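Local structure of biuret hydrolase (Pseudomonas sp., 6C62) at residues 175-180 / 370-375; 287-292 / 358-363; 302-307 / 341-346; 218-223 / 243-248; 380-385 / 392-397. The protein hydrolyses 1-carboxybiuret to urea-1,3-dicarboxylate and ammonia in the bacterial breakdown of atrazine, and belongs to the amidase family. All coordinates share one frame; numbering follows the deposited sequence. Where two conformers were deposited one is given.

Contacts 1 and 5 lie nearest the presumed catalytic centre and touch each other: Val177 CG2 packs on Met397 O at 3.6 Å, and the centres of the two contacts are about 13 Å apart. From the side chain of Ser174, the acyl-ester nucleophile inferred by similarity, that of Val177 is about 6 Å away and that of Met397 about 9 Å. Contacts 2 and 3 use the two ends of helix 340-360, their centres about 25 Å apart, tying it to strand 288-289 and its exit and to helix 294-312. Contact 4 is remote, its centre about 35 Å from those of contacts 3 and 5; contacts 2, 3 and 4 lie away from the presumed catalytic residues.

Contact 1: residues 175-180 / 370-375; sequences IRVPAS and PATPIS
With OG of Ser180 swung anti to the backbone N (chi1 -175°) and OG1 of Thr372 set between its own N and carbonyl carbon (chi1 50°), the two hydroxyls face each other, and Ser180 OG donates to Thr372 OG1 at 2.7 Å. Thr372 OG1 passes its own hydrogen to Ile374 O at 3.0 Å, reaching that carbonyl from above its plane, 42° out. Apolar groups flank the bond. Ala371 CB lies 3.7 Å from Ser180 CB, and the Thr372 methyl CG2 comes up against both branches of Val177, 4.1 Å from CG1 and equally far from CG2. The contact joins helix 176-182, which begins shortly after the presumed nucleophile Ser174 in this amidase, to the loop leaving core strand 366-370. Arg176 sends its guanidinium away from that loop, into a salt bridge with Asp170. On strand 426-432, Gly427 N is hydrogen-bonded to Ser180 OG. The buried hydroxyls therefore belong to one directed relay, from Gly427 N through Ser180 and Thr372 to Ile374 O, in which each hydroxyl both accepts and donates; this should fix their rotation and satisfy them without solvent.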
# COMPACT_ATOMS: atom_id res chain seq x y z
N ILE A 175 3.84 21.44 -9.20
CA ILE A 175 4.84 22.45 -8.91
C ILE A 175 5.63 22.78 -10.16
O ILE A 175 5.86 23.96 -10.52
CB ILE A 175 5.82 21.99 -7.81
CG1 ILE A 175 5.16 22.10 -6.45
CG2 ILE A 175 7.13 22.81 -7.81
CD1 ILE A 175 5.93 21.38 -5.31
N ARG A 176 6.07 21.73 -10.83
CA ARG A 176 6.87 21.87 -12.04
C ARG A 176 6.13 22.58 -13.18
O ARG A 176 6.75 23.37 -13.89
CB ARG A 176 7.41 20.48 -12.44
CG ARG A 176 8.37 19.93 -11.42
CD ARG A 176 8.51 18.43 -11.65
NE ARG A 176 7.30 17.71 -11.27
CZ ARG A 176 7.02 16.46 -11.64
NH1 ARG A 176 7.84 15.82 -12.44
NH2 ARG A 176 5.91 15.83 -11.21
N VAL A 177 4.85 22.33 -13.38
CA VAL A 177 4.11 22.96 -14.45
C VAL A 177 4.00 24.52 -14.26
O VAL A 177 4.36 25.29 -15.20
CB VAL A 177 2.72 22.28 -14.66
CG1 VAL A 177 1.84 23.06 -15.65
CG2 VAL A 177 2.93 20.83 -15.17
N PRO A 178 3.52 25.01 -13.11
CA PRO A 178 3.52 26.47 -12.93
C PRO A 178 4.90 27.11 -12.89
O PRO A 178 5.05 28.23 -13.33
CB PRO A 178 2.77 26.70 -11.60
CG PRO A 178 2.63 25.37 -10.99
CD PRO A 178 2.85 24.30 -12.02
N ALA A 179 5.91 26.42 -12.38
CA ALA A 179 7.26 26.93 -12.47
C ALA A 179 7.63 27.13 -13.94
O ALA A 179 8.16 28.20 -14.32
CB ALA A 179 8.26 26.00 -11.80
N SER A 180 7.33 26.13 -14.76
CA SER A 180 7.61 26.21 -16.20
C SER A 180 6.89 27.39 -16.87
O SER A 180 7.51 28.21 -17.58
CB SER A 180 7.23 24.94 -16.89
OG SER A 180 7.57 24.90 -18.26
N PRO A 370 12.27 18.39 -20.55
CA PRO A 370 11.48 19.61 -20.44
C PRO A 370 10.42 19.43 -19.37
O PRO A 370 10.04 18.30 -19.05
CB PRO A 370 10.85 19.78 -21.83
CG PRO A 370 11.30 18.60 -22.67
CD PRO A 370 11.87 17.57 -21.72
N ALA A 371 10.00 20.54 -18.79
CA ALA A 371 8.93 20.53 -17.79
C ALA A 371 7.53 20.46 -18.37
O ALA A 371 6.61 19.86 -17.76
CB ALA A 371 9.06 21.75 -16.90
N THR A 372 7.29 21.13 -19.49
CA THR A 372 5.98 21.13 -20.13
C THR A 372 6.21 21.02 -21.64
O THR A 372 7.31 21.37 -22.11
CB THR A 372 5.21 22.45 -19.83
OG1 THR A 372 6.04 23.59 -20.09
CG2 THR A 372 4.74 22.48 -18.42
N PRO A 373 5.24 20.48 -22.39
CA PRO A 373 5.42 20.28 -23.84
C PRO A 373 5.48 21.58 -24.63
O PRO A 373 6.16 21.64 -25.63
CB PRO A 373 4.23 19.45 -24.27
CG PRO A 373 3.49 19.10 -23.04
CD PRO A 373 3.96 19.96 -21.92
N ILE A 374 4.80 22.61 -24.13
CA ILE A 374 4.74 23.93 -24.70
C ILE A 374 4.70 24.99 -23.56
O ILE A 374 4.48 24.65 -22.38
CB ILE A 374 3.44 24.10 -25.54
CG1 ILE A 374 2.19 23.79 -24.69
CG2 ILE A 374 3.38 23.17 -26.74
CD1 ILE A 374 0.91 24.34 -25.26
N SER A 375 4.86 26.25 -23.93
CA SER A 375 4.65 27.38 -23.01
C SER A 375 3.17 27.66 -22.81
O SER A 375 2.32 27.05 -23.47
CB SER A 375 5.36 28.62 -23.55
OG SER A 375 6.75 28.43 -23.40

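Contact 2: residues 287-292 / 358-363; sequences EVVMWP and NALFRD
Val289, Trp291 and Pro292 meet Leu360 in turn as the chain leaves strand 288-289, an outermost strand of the central sheet in this chain. Val289 comes first: its CG1, anti to the backbone N (chi1 176°), reaches Leu360 CD1 at 3.9 Å. Met290 contributes its backbone, with O 4.0 Å from the same methyl, while its thioether leads away. At Trp291 the indole runs at about a right angle to the Leu360 side chain, and its benzene half approaches two residues: CE3 is 3.9 Å from Leu360 CD2, and CZ3 is 4.0 Å from Phe361 CE2, the two rings meeting obliquely. Pro292 closes the series, its CD lying over one face of the Trp291 ring, toward the rim, and 3.8 Å from Leu360 CD2. Leu360 thus divides its branches, CD1 serving the strand side and CD2 the Trp-Pro pair. It stands where helix 340-360 gives out into a type I beta turn, Leu360 to Asp363, just ahead of strand 366-370, whose Leu367 touches Val289, Leu360 and Phe361. No hydrogen bond crosses between the segments, and the indole NE1 is instead bonded to Tyr353 OH. Cohesion across 287-292 and 358-363 accordingly rests on dispersion and the burial of hydrocarbon, while the indole's single polar group is satisfied by the same helix against which its ring packs.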
# COMPACT_ATOMS: atom_id res chain seq x y z
N GLU A 287 24.94 12.64 -23.97
CA GLU A 287 24.29 11.36 -24.17
C GLU A 287 22.77 11.42 -24.02
O GLU A 287 22.27 12.04 -23.10
CB GLU A 287 24.86 10.35 -23.22
CG GLU A 287 25.95 9.51 -23.84
CD GLU A 287 26.46 8.47 -22.87
OE1 GLU A 287 25.81 7.38 -22.77
OE2 GLU A 287 27.51 8.77 -22.22
N VAL A 288 22.07 10.78 -24.95
CA VAL A 288 20.62 10.63 -24.90
C VAL A 288 20.35 9.31 -24.13
O VAL A 288 20.97 8.30 -24.40
CB VAL A 288 20.01 10.65 -26.30
CG1 VAL A 288 18.54 10.27 -26.28
CG2 VAL A 288 20.21 12.02 -26.94
N VAL A 289 19.49 9.36 -23.14
CA VAL A 289 19.22 8.25 -22.23
C VAL A 289 17.70 7.94 -22.32
O VAL A 289 16.87 8.86 -22.36
CB VAL A 289 19.51 8.69 -20.79
CG1 VAL A 289 19.16 7.62 -19.78
CG2 VAL A 289 20.93 9.09 -20.64
N MET A 290 17.33 6.65 -22.36
CA MET A 290 15.91 6.27 -22.31
C MET A 290 15.48 6.03 -20.86
O MET A 290 16.11 5.32 -20.14
CB MET A 290 15.62 5.06 -23.20
CG MET A 290 16.07 5.35 -24.65
SD MET A 290 15.23 6.81 -25.42
CE MET A 290 13.82 5.87 -26.03
N TRP A 291 14.40 6.67 -20.47
CA TRP A 291 13.77 6.45 -19.16
C TRP A 291 12.98 5.15 -19.31
O TRP A 291 12.32 4.93 -20.34
CB TRP A 291 12.87 7.62 -18.85
CG TRP A 291 12.21 7.61 -17.49
CD1 TRP A 291 11.02 7.04 -17.20
CD2 TRP A 291 12.65 8.25 -16.32
NE1 TRP A 291 10.70 7.28 -15.91
CE2 TRP A 291 11.69 8.00 -15.33
CE3 TRP A 291 13.76 9.00 -15.99
CZ2 TRP A 291 11.79 8.48 -14.06
CZ3 TRP A 291 13.89 9.48 -14.69
CH2 TRP A 291 12.91 9.22 -13.73
N PRO A 292 13.06 4.24 -18.34
CA PRO A 292 12.29 2.99 -18.49
C PRO A 292 10.74 3.17 -18.48
O PRO A 292 10.18 3.81 -17.57
CB PRO A 292 12.77 2.18 -17.28
CG PRO A 292 12.98 3.23 -16.23
CD PRO A 292 13.73 4.28 -17.02
N ASN A 358 15.39 3.19 -10.06
CA ASN A 358 16.58 3.13 -9.18
C ASN A 358 17.80 2.51 -9.90
O ASN A 358 18.93 2.96 -9.69
CB ASN A 358 16.27 2.40 -7.86
CG ASN A 358 15.39 3.25 -6.93
OD1 ASN A 358 15.57 4.46 -6.83
ND2 ASN A 358 14.49 2.61 -6.20
N ALA A 359 17.57 1.54 -10.76
CA ALA A 359 18.64 0.93 -11.54
C ALA A 359 19.22 1.89 -12.58
O ALA A 359 20.44 1.97 -12.74
CB ALA A 359 18.21 -0.39 -12.20
N LEU A 360 18.36 2.65 -13.25
CA LEU A 360 18.76 3.69 -14.19
C LEU A 360 19.70 4.68 -13.52
O LEU A 360 20.72 5.05 -14.10
CB LEU A 360 17.56 4.50 -14.70
CG LEU A 360 17.95 5.63 -15.69
CD1 LEU A 360 18.55 5.04 -16.92
CD2 LEU A 360 16.71 6.38 -16.10
N PHE A 361 19.36 5.12 -12.30
CA PHE A 361 20.21 6.05 -11.57
C PHE A 361 21.50 5.50 -10.95
O PHE A 361 22.26 6.25 -10.37
CB PHE A 361 19.42 6.83 -10.53
CG PHE A 361 18.65 7.95 -11.12
CD1 PHE A 361 19.29 9.10 -11.54
CD2 PHE A 361 17.27 7.87 -11.25
CE1 PHE A 361 18.58 10.18 -12.08
CE2 PHE A 361 16.58 8.95 -11.80
CZ PHE A 361 17.23 10.10 -12.23
N ARG A 362 21.75 4.20 -11.07
CA ARG A 362 23.08 3.67 -10.81
C ARG A 362 24.09 4.10 -11.88
O ARG A 362 25.27 4.02 -11.65
CB ARG A 362 23.02 2.13 -10.59
CG ARG A 362 22.32 1.84 -9.27
CD ARG A 362 22.60 0.46 -8.72
NE ARG A 362 21.64 -0.54 -9.22
CZ ARG A 362 20.40 -0.77 -8.72
NH1 ARG A 362 19.64 -1.71 -9.28
NH2 ARG A 362 19.89 -0.03 -7.71
N ASP A 363 23.64 4.53 -13.05
CA ASP A 363 24.51 4.92 -14.15
C ASP A 363 24.51 6.44 -14.38
O ASP A 363 25.29 6.91 -15.18
CB ASP A 363 24.06 4.22 -15.43
CG ASP A 363 24.01 2.64 -15.28
OD1 ASP A 363 24.77 2.04 -14.49
OD2 ASP A 363 23.17 1.98 -15.91

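Contact 3: residues 302-307 / 341-346; sequences FVITAS and AWYLRA
Ile304 on helix 294-312 fits between Tyr343 and Ala346 of helix 340-360, a helix-helix packing in which the local axes come within 9.0 Å, with their N-to-C directions 128° apart, nearer antiparallel than parallel. From CB of Ile304 the side chain forks. The methyl CG2 goes to the tyrosine side, lying 4.1 Å from Tyr343 CE1. CG1, anti to the carbonyl carbon (chi1 -74°), sits between the two partners, 3.9 Å from Tyr343 CE1 and 3.8 Å from Ala346 CB. The extended tip CD1 then carries on over the alanine, whose small side chain lets it come close to the helix backbone. The two side chains cross at about a right angle; Ile304 meets the Tyr343 ring obliquely on the ring's CD1-CE1 side, and Ser307 CB approaches Tyr343 CD1. Beyond the ring, the phenol OH is hydrogen-bonded to Glu308 and Gln347, which hold the tyrosine by its far end, and Ser307 OG is bonded to Gly335 O.

The preceding residue, Val303, rests CG1 on the backbone of the partner helix, 3.7 Å from Trp342 O, with Trp342 CB nearly as near. Both helices also take part in the assembly: Ser307 packs on Val340 and Tyr343 on Leu344 of a second copy of this protein, and Trp342 meets an aromatic ring in a chain of another protein, so the pair is buried from several sides. Between 302-307 and 341-346, the shortest approach is that of Ile304 CD1 to Ala346 CB, 3.6 Å.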
# COMPACT_ATOMS: atom_id res chain seq x y z
N PHE A 302 -1.69 7.89 -13.67
CA PHE A 302 -2.98 8.43 -14.05
C PHE A 302 -4.09 7.62 -13.44
O PHE A 302 -5.05 8.17 -12.87
CB PHE A 302 -3.09 8.49 -15.57
CG PHE A 302 -4.22 9.32 -16.08
CD1 PHE A 302 -5.47 8.85 -16.06
CD2 PHE A 302 -4.00 10.57 -16.60
CE1 PHE A 302 -6.55 9.60 -16.50
CE2 PHE A 302 -5.05 11.33 -17.11
CZ PHE A 302 -6.34 10.84 -17.05
N VAL A 303 -3.97 6.30 -13.53
CA VAL A 303 -4.93 5.37 -12.96
C VAL A 303 -5.06 5.50 -11.46
O VAL A 303 -6.18 5.59 -10.96
CB VAL A 303 -4.60 3.90 -13.44
CG1 VAL A 303 -5.37 2.89 -12.63
CG2 VAL A 303 -4.97 3.73 -14.91
N ILE A 304 -3.96 5.50 -10.77
CA ILE A 304 -3.95 5.60 -9.30
C ILE A 304 -4.50 6.95 -8.84
O ILE A 304 -5.22 7.04 -7.91
CB ILE A 304 -2.52 5.37 -8.79
CG1 ILE A 304 -2.24 3.86 -8.91
CG2 ILE A 304 -2.31 5.80 -7.35
CD1 ILE A 304 -0.76 3.48 -8.81
N THR A 305 -4.14 8.00 -9.55
CA THR A 305 -4.57 9.36 -9.24
C THR A 305 -6.08 9.47 -9.30
O THR A 305 -6.69 9.99 -8.39
CB THR A 305 -3.91 10.37 -10.20
OG1 THR A 305 -2.50 10.46 -9.88
CG2 THR A 305 -4.56 11.72 -10.10
N ALA A 306 -6.65 9.01 -10.41
CA ALA A 306 -8.08 9.17 -10.61
C ALA A 306 -8.89 8.39 -9.56
O ALA A 306 -9.87 8.86 -9.07
CB ALA A 306 -8.48 8.74 -12.01
N SER A 307 -8.51 7.14 -9.30
CA SER A 307 -9.24 6.36 -8.31
C SER A 307 -9.05 6.87 -6.87
O SER A 307 -10.05 6.96 -6.13
CB SER A 307 -8.88 4.89 -8.43
OG SER A 307 -9.52 4.41 -9.60
N ALA A 341 -9.26 -3.90 -10.85
CA ALA A 341 -8.10 -4.53 -11.50
C ALA A 341 -7.06 -3.52 -12.03
O ALA A 341 -5.82 -3.81 -11.99
CB ALA A 341 -8.56 -5.40 -12.63
N TRP A 342 -7.54 -2.36 -12.50
CA TRP A 342 -6.60 -1.37 -13.10
C TRP A 342 -5.75 -0.80 -11.98
O TRP A 342 -4.52 -0.65 -12.13
CB TRP A 342 -7.34 -0.21 -13.73
CG TRP A 342 -8.18 -0.57 -14.90
CD1 TRP A 342 -8.28 -1.78 -15.50
CD2 TRP A 342 -9.01 0.34 -15.65
NE1 TRP A 342 -9.17 -1.68 -16.57
CE2 TRP A 342 -9.63 -0.40 -16.67
CE3 TRP A 342 -9.27 1.72 -15.57
CZ2 TRP A 342 -10.49 0.19 -17.61
CZ3 TRP A 342 -10.18 2.29 -16.47
CH2 TRP A 342 -10.73 1.53 -17.50
N TYR A 343 -6.42 -0.49 -10.84
CA TYR A 343 -5.67 0.06 -9.67
C TYR A 343 -4.60 -0.92 -9.19
O TYR A 343 -3.44 -0.57 -8.92
CB TYR A 343 -6.66 0.42 -8.56
CG TYR A 343 -5.98 1.01 -7.35
CD1 TYR A 343 -5.66 2.37 -7.32
CD2 TYR A 343 -5.55 0.20 -6.27
CE1 TYR A 343 -4.95 2.92 -6.26
CE2 TYR A 343 -4.89 0.76 -5.20
CZ TYR A 343 -4.60 2.12 -5.18
OH TYR A 343 -3.94 2.70 -4.11
N LEU A 344 -5.00 -2.17 -8.97
CA LEU A 344 -4.05 -3.19 -8.44
C LEU A 344 -2.88 -3.43 -9.41
O LEU A 344 -1.72 -3.53 -8.98
CB LEU A 344 -4.77 -4.51 -8.13
CG LEU A 344 -5.69 -4.32 -6.91
CD1 LEU A 344 -6.66 -5.45 -6.75
CD2 LEU A 344 -4.92 -4.04 -5.62
N ARG A 345 -3.19 -3.50 -10.69
CA ARG A 345 -2.14 -3.64 -11.67
C ARG A 345 -1.15 -2.49 -11.68
O ARG A 345 0.08 -2.71 -11.74
CB ARG A 345 -2.72 -3.86 -13.06
CG ARG A 345 -1.57 -4.25 -13.98
CD ARG A 345 -2.03 -4.68 -15.35
NE ARG A 345 -2.09 -6.11 -15.32
CZ ARG A 345 -1.16 -6.98 -15.70
NH1 ARG A 345 -0.08 -6.70 -16.38
NH2 ARG A 345 -1.46 -8.23 -15.48
N ALA A 346 -1.65 -1.26 -11.54
CA ALA A 346 -0.80 -0.10 -11.40
C ALA A 346 0.08 -0.10 -10.18
O ALA A 346 1.27 0.26 -10.25
CB ALA A 346 -1.65 1.19 -11.48

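Contact 4: residues 218-223 / 243-248; sequences GLALAY and PSVPVL
Tyr223 presents the edge of its ring to Ser244, whose OG lies near the ring plane and 3.5 Å from CD2. That hydroxyl occupies the position between its own backbone N and carbonyl carbon (chi1 64°), which carries it in against the helix, where Ala220 CB is likewise 3.5 Å away. Its hydrogen bond is made to Asp224 OD1, while the other carboxylate oxygen, OD2, takes Val245 N; the aspartate one residue beyond Tyr223 thus holds the loop by a side chain and a backbone amide together. Val245 faces the helix with CG2, anti to the carbonyl carbon, and this methyl settles on the peptide after Ala220, 3.6 Å from Ala220 C. Leu221 starts out away from the loop, yet its end comes nearer, CD2 meeting Val245 CG2 obliquely at 3.9 Å. Helix 216-226 here flanks the central mixed sheet of the amidase fold, with Leu219 packed on strands 185-188 and 208-213, and the loop at 243-248, on its way to strand 257-260, lies across another side of it. Further along, Leu248 points CD2 at Ala220 CB, 4.2 Å off, and also touches Leu441 of helix 437-449, a residue that Leu219 and Ser244 reach as well.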
# COMPACT_ATOMS: atom_id res chain seq x y z
N GLY A 218 16.76 30.62 -3.06
CA GLY A 218 15.43 30.60 -2.42
C GLY A 218 14.91 29.19 -2.21
O GLY A 218 14.41 28.88 -1.14
N LEU A 219 15.02 28.34 -3.26
CA LEU A 219 14.63 26.96 -3.12
C LEU A 219 15.41 26.27 -2.02
O LEU A 219 14.80 25.62 -1.13
CB LEU A 219 14.81 26.19 -4.41
CG LEU A 219 13.99 26.52 -5.61
CD1 LEU A 219 14.40 25.57 -6.71
CD2 LEU A 219 12.49 26.51 -5.39
N ALA A 220 16.74 26.43 -2.03
CA ALA A 220 17.61 25.68 -1.11
C ALA A 220 17.37 26.09 0.33
O ALA A 220 17.29 25.23 1.22
CB ALA A 220 19.09 25.84 -1.49
N LEU A 221 17.24 27.41 0.54
CA LEU A 221 17.03 27.94 1.91
C LEU A 221 15.69 27.46 2.48
O LEU A 221 15.63 27.08 3.64
CB LEU A 221 17.02 29.50 1.95
CG LEU A 221 18.40 30.13 1.74
CD1 LEU A 221 18.23 31.54 1.27
CD2 LEU A 221 19.23 30.10 2.98
N ALA A 222 14.64 27.47 1.64
CA ALA A 222 13.29 27.11 2.10
C ALA A 222 13.24 25.60 2.36
O ALA A 222 12.72 25.14 3.36
CB ALA A 222 12.28 27.53 1.07
N TYR A 223 13.80 24.84 1.41
CA TYR A 223 13.93 23.38 1.55
C TYR A 223 14.68 23.01 2.84
O TYR A 223 14.17 22.24 3.64
CB TYR A 223 14.60 22.81 0.32
CG TYR A 223 15.04 21.38 0.40
CD1 TYR A 223 14.14 20.39 0.73
CD2 TYR A 223 16.35 21.02 0.16
CE1 TYR A 223 14.55 19.04 0.81
CE2 TYR A 223 16.77 19.70 0.15
CZ TYR A 223 15.85 18.70 0.53
OH TYR A 223 16.25 17.41 0.61
N PRO A 243 21.39 18.98 4.72
CA PRO A 243 21.33 20.38 4.22
C PRO A 243 21.85 20.54 2.79
O PRO A 243 22.83 19.96 2.44
CB PRO A 243 22.18 21.17 5.24
CG PRO A 243 22.23 20.30 6.47
CD PRO A 243 22.19 18.88 5.97
N SER A 244 21.14 21.30 1.96
CA SER A 244 21.57 21.60 0.61
C SER A 244 22.31 22.93 0.46
O SER A 244 23.14 23.09 -0.45
CB SER A 244 20.34 21.62 -0.30
OG SER A 244 19.45 22.71 0.08
N VAL A 245 22.03 23.90 1.34
CA VAL A 245 22.60 25.24 1.20
C VAL A 245 24.14 25.24 1.22
O VAL A 245 24.71 25.87 0.37
CB VAL A 245 22.04 26.24 2.25
CG1 VAL A 245 22.85 27.57 2.30
CG2 VAL A 245 20.57 26.55 1.91
N PRO A 246 24.80 24.48 2.13
CA PRO A 246 26.27 24.51 2.17
C PRO A 246 26.97 24.04 0.91
O PRO A 246 28.11 24.41 0.68
CB PRO A 246 26.60 23.57 3.34
CG PRO A 246 25.41 23.55 4.21
CD PRO A 246 24.25 23.73 3.26
N VAL A 247 26.32 23.19 0.11
CA VAL A 247 26.98 22.67 -1.09
C VAL A 247 26.38 23.20 -2.38
O VAL A 247 26.73 22.73 -3.49
CB VAL A 247 26.96 21.09 -1.08
CG1 VAL A 247 27.70 20.56 0.15
CG2 VAL A 247 25.53 20.51 -1.11
N LEU A 248 25.50 24.19 -2.29
CA LEU A 248 24.77 24.68 -3.46
C LEU A 248 25.70 25.12 -4.60
O LEU A 248 25.37 24.96 -5.80
CB LEU A 248 23.86 25.82 -3.03
CG LEU A 248 22.99 26.43 -4.12
CD1 LEU A 248 22.01 25.39 -4.63
CD2 LEU A 248 22.25 27.69 -3.56

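Contact 5: residues 380-385 / 392-397; sequences GTEWIE and PCRPAM
Glu382 O is gripped by two groups of the other segment: Cys393 N donates a nearly straight hydrogen bond to it, 2.9 Å long with 174° at the hydrogen, and Pro392 CA adds a CA-H...O contact at 3.5 Å. Both interactions lie at the base of a beta hairpin, strands 383-386 and 389-392, where Trp383 and Pro392 form an antiparallel non-hydrogen-bonded pair with diverging side chains. Pro392 is also the N-cap residue of the short helix 393-396, so the strand passes straight into it. The Glu382 side chain, bent at chi2 (-78°), sets OE2 in the guanidinium plane of Arg394, 3.0 Å from NH1. This salt bridge is lopsided, because the arginine meets that oxygen from above the carboxylate plane rather than pairing both oxygens side by side. Cys393 fills the middle, CB close to Thr381 O, a buried carbonyl with no polar partner in the model, and SG 3.9 Å from Ile384 CG2. Trp383, whose indole forms a cation-pi pair with Arg390, brings CD1 up to Pro392. Ile384 points toward the helix, packing on Ala396 and on Met397, which also touches Phe127 and Ile374. There Ile384 CD1 is set 3.6 Å from Ala396 CB and 3.5 Å from Met397 CE.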
# COMPACT_ATOMS: atom_id res chain seq x y z
N GLY A 380 -8.83 29.31 -21.35
CA GLY A 380 -9.95 28.77 -22.12
C GLY A 380 -9.63 27.79 -23.23
O GLY A 380 -10.52 27.38 -24.00
N THR A 381 -8.35 27.38 -23.32
CA THR A 381 -7.89 26.46 -24.38
C THR A 381 -8.39 25.07 -24.04
O THR A 381 -8.18 24.59 -22.92
CB THR A 381 -6.36 26.47 -24.53
OG1 THR A 381 -5.94 27.78 -24.90
CG2 THR A 381 -5.86 25.54 -25.64
N GLU A 382 -9.06 24.43 -25.00
CA GLU A 382 -9.50 23.07 -24.84
C GLU A 382 -8.55 22.00 -25.38
O GLU A 382 -8.49 20.90 -24.82
CB GLU A 382 -10.87 22.90 -25.48
CG GLU A 382 -11.97 23.62 -24.68
CD GLU A 382 -12.37 22.81 -23.42
OE1 GLU A 382 -12.48 21.56 -23.50
OE2 GLU A 382 -12.54 23.42 -22.35
N TRP A 383 -7.88 22.32 -26.50
CA TRP A 383 -7.03 21.36 -27.22
C TRP A 383 -5.71 22.01 -27.55
O TRP A 383 -5.69 23.17 -27.90
CB TRP A 383 -7.68 20.79 -28.51
CG TRP A 383 -8.81 19.88 -28.19
CD1 TRP A 383 -8.74 18.58 -27.74
CD2 TRP A 383 -10.20 20.23 -28.19
NE1 TRP A 383 -10.01 18.11 -27.45
CE2 TRP A 383 -10.92 19.10 -27.72
CE3 TRP A 383 -10.90 21.39 -28.52
CZ2 TRP A 383 -12.35 19.11 -27.60
CZ3 TRP A 383 -12.30 21.39 -28.42
CH2 TRP A 383 -13.00 20.26 -27.95
N ILE A 384 -4.61 21.27 -27.39
CA ILE A 384 -3.28 21.73 -27.86
C ILE A 384 -2.71 20.76 -28.87
O ILE A 384 -3.14 19.62 -28.95
CB ILE A 384 -2.30 21.89 -26.71
CG1 ILE A 384 -2.02 20.55 -26.00
CG2 ILE A 384 -2.83 22.93 -25.71
CD1 ILE A 384 -0.80 20.60 -25.12
N GLU A 385 -1.75 21.20 -29.65
CA GLU A 385 -1.08 20.35 -30.61
C GLU A 385 0.39 20.26 -30.23
O GLU A 385 1.05 21.26 -29.99
CB GLU A 385 -1.28 20.96 -32.00
CG GLU A 385 -1.77 20.03 -33.12
CD GLU A 385 -1.60 20.75 -34.48
OE1 GLU A 385 -2.57 21.38 -34.97
OE2 GLU A 385 -0.46 20.77 -35.01
N PRO A 392 -6.18 16.93 -25.29
CA PRO A 392 -6.87 17.85 -24.38
C PRO A 392 -5.81 18.64 -23.59
O PRO A 392 -4.84 18.07 -23.05
CB PRO A 392 -7.74 16.94 -23.51
CG PRO A 392 -7.14 15.55 -23.61
CD PRO A 392 -6.40 15.50 -24.96
N CYS A 393 -6.00 19.96 -23.55
CA CYS A 393 -5.05 20.87 -22.94
C CYS A 393 -4.77 20.55 -21.48
O CYS A 393 -3.63 20.54 -21.07
CB CYS A 393 -5.62 22.28 -23.00
SG CYS A 393 -4.58 23.55 -22.26
N ARG A 394 -5.82 20.38 -20.69
CA ARG A 394 -5.70 20.26 -19.26
C ARG A 394 -4.83 19.06 -18.84
O ARG A 394 -3.81 19.30 -18.26
CB ARG A 394 -7.08 20.38 -18.52
CG ARG A 394 -7.65 21.80 -18.72
CD ARG A 394 -8.92 22.12 -17.92
NE ARG A 394 -10.04 21.36 -18.45
CZ ARG A 394 -10.78 21.73 -19.52
NH1 ARG A 394 -10.59 22.90 -20.18
NH2 ARG A 394 -11.76 20.93 -19.95
N PRO A 395 -5.13 17.83 -19.27
CA PRO A 395 -4.19 16.71 -18.95
C PRO A 395 -2.82 16.81 -19.61
O PRO A 395 -1.81 16.40 -19.05
CB PRO A 395 -4.90 15.50 -19.48
CG PRO A 395 -6.35 15.90 -19.44
CD PRO A 395 -6.39 17.33 -19.84
N ALA A 396 -2.79 17.34 -20.82
CA ALA A 396 -1.54 17.36 -21.61
C ALA A 396 -0.39 18.13 -20.99
O ALA A 396 0.77 17.80 -21.30
CB ALA A 396 -1.78 17.92 -22.98
N MET A 397 -0.68 19.19 -20.21
CA MET A 397 0.37 19.99 -19.59
C MET A 397 1.32 19.12 -18.73
O MET A 397 2.47 19.49 -18.51
CB MET A 397 -0.24 21.12 -18.73
CG MET A 397 -0.83 22.33 -19.49
SD MET A 397 0.37 23.09 -20.62
CE MET A 397 -0.27 22.37 -22.10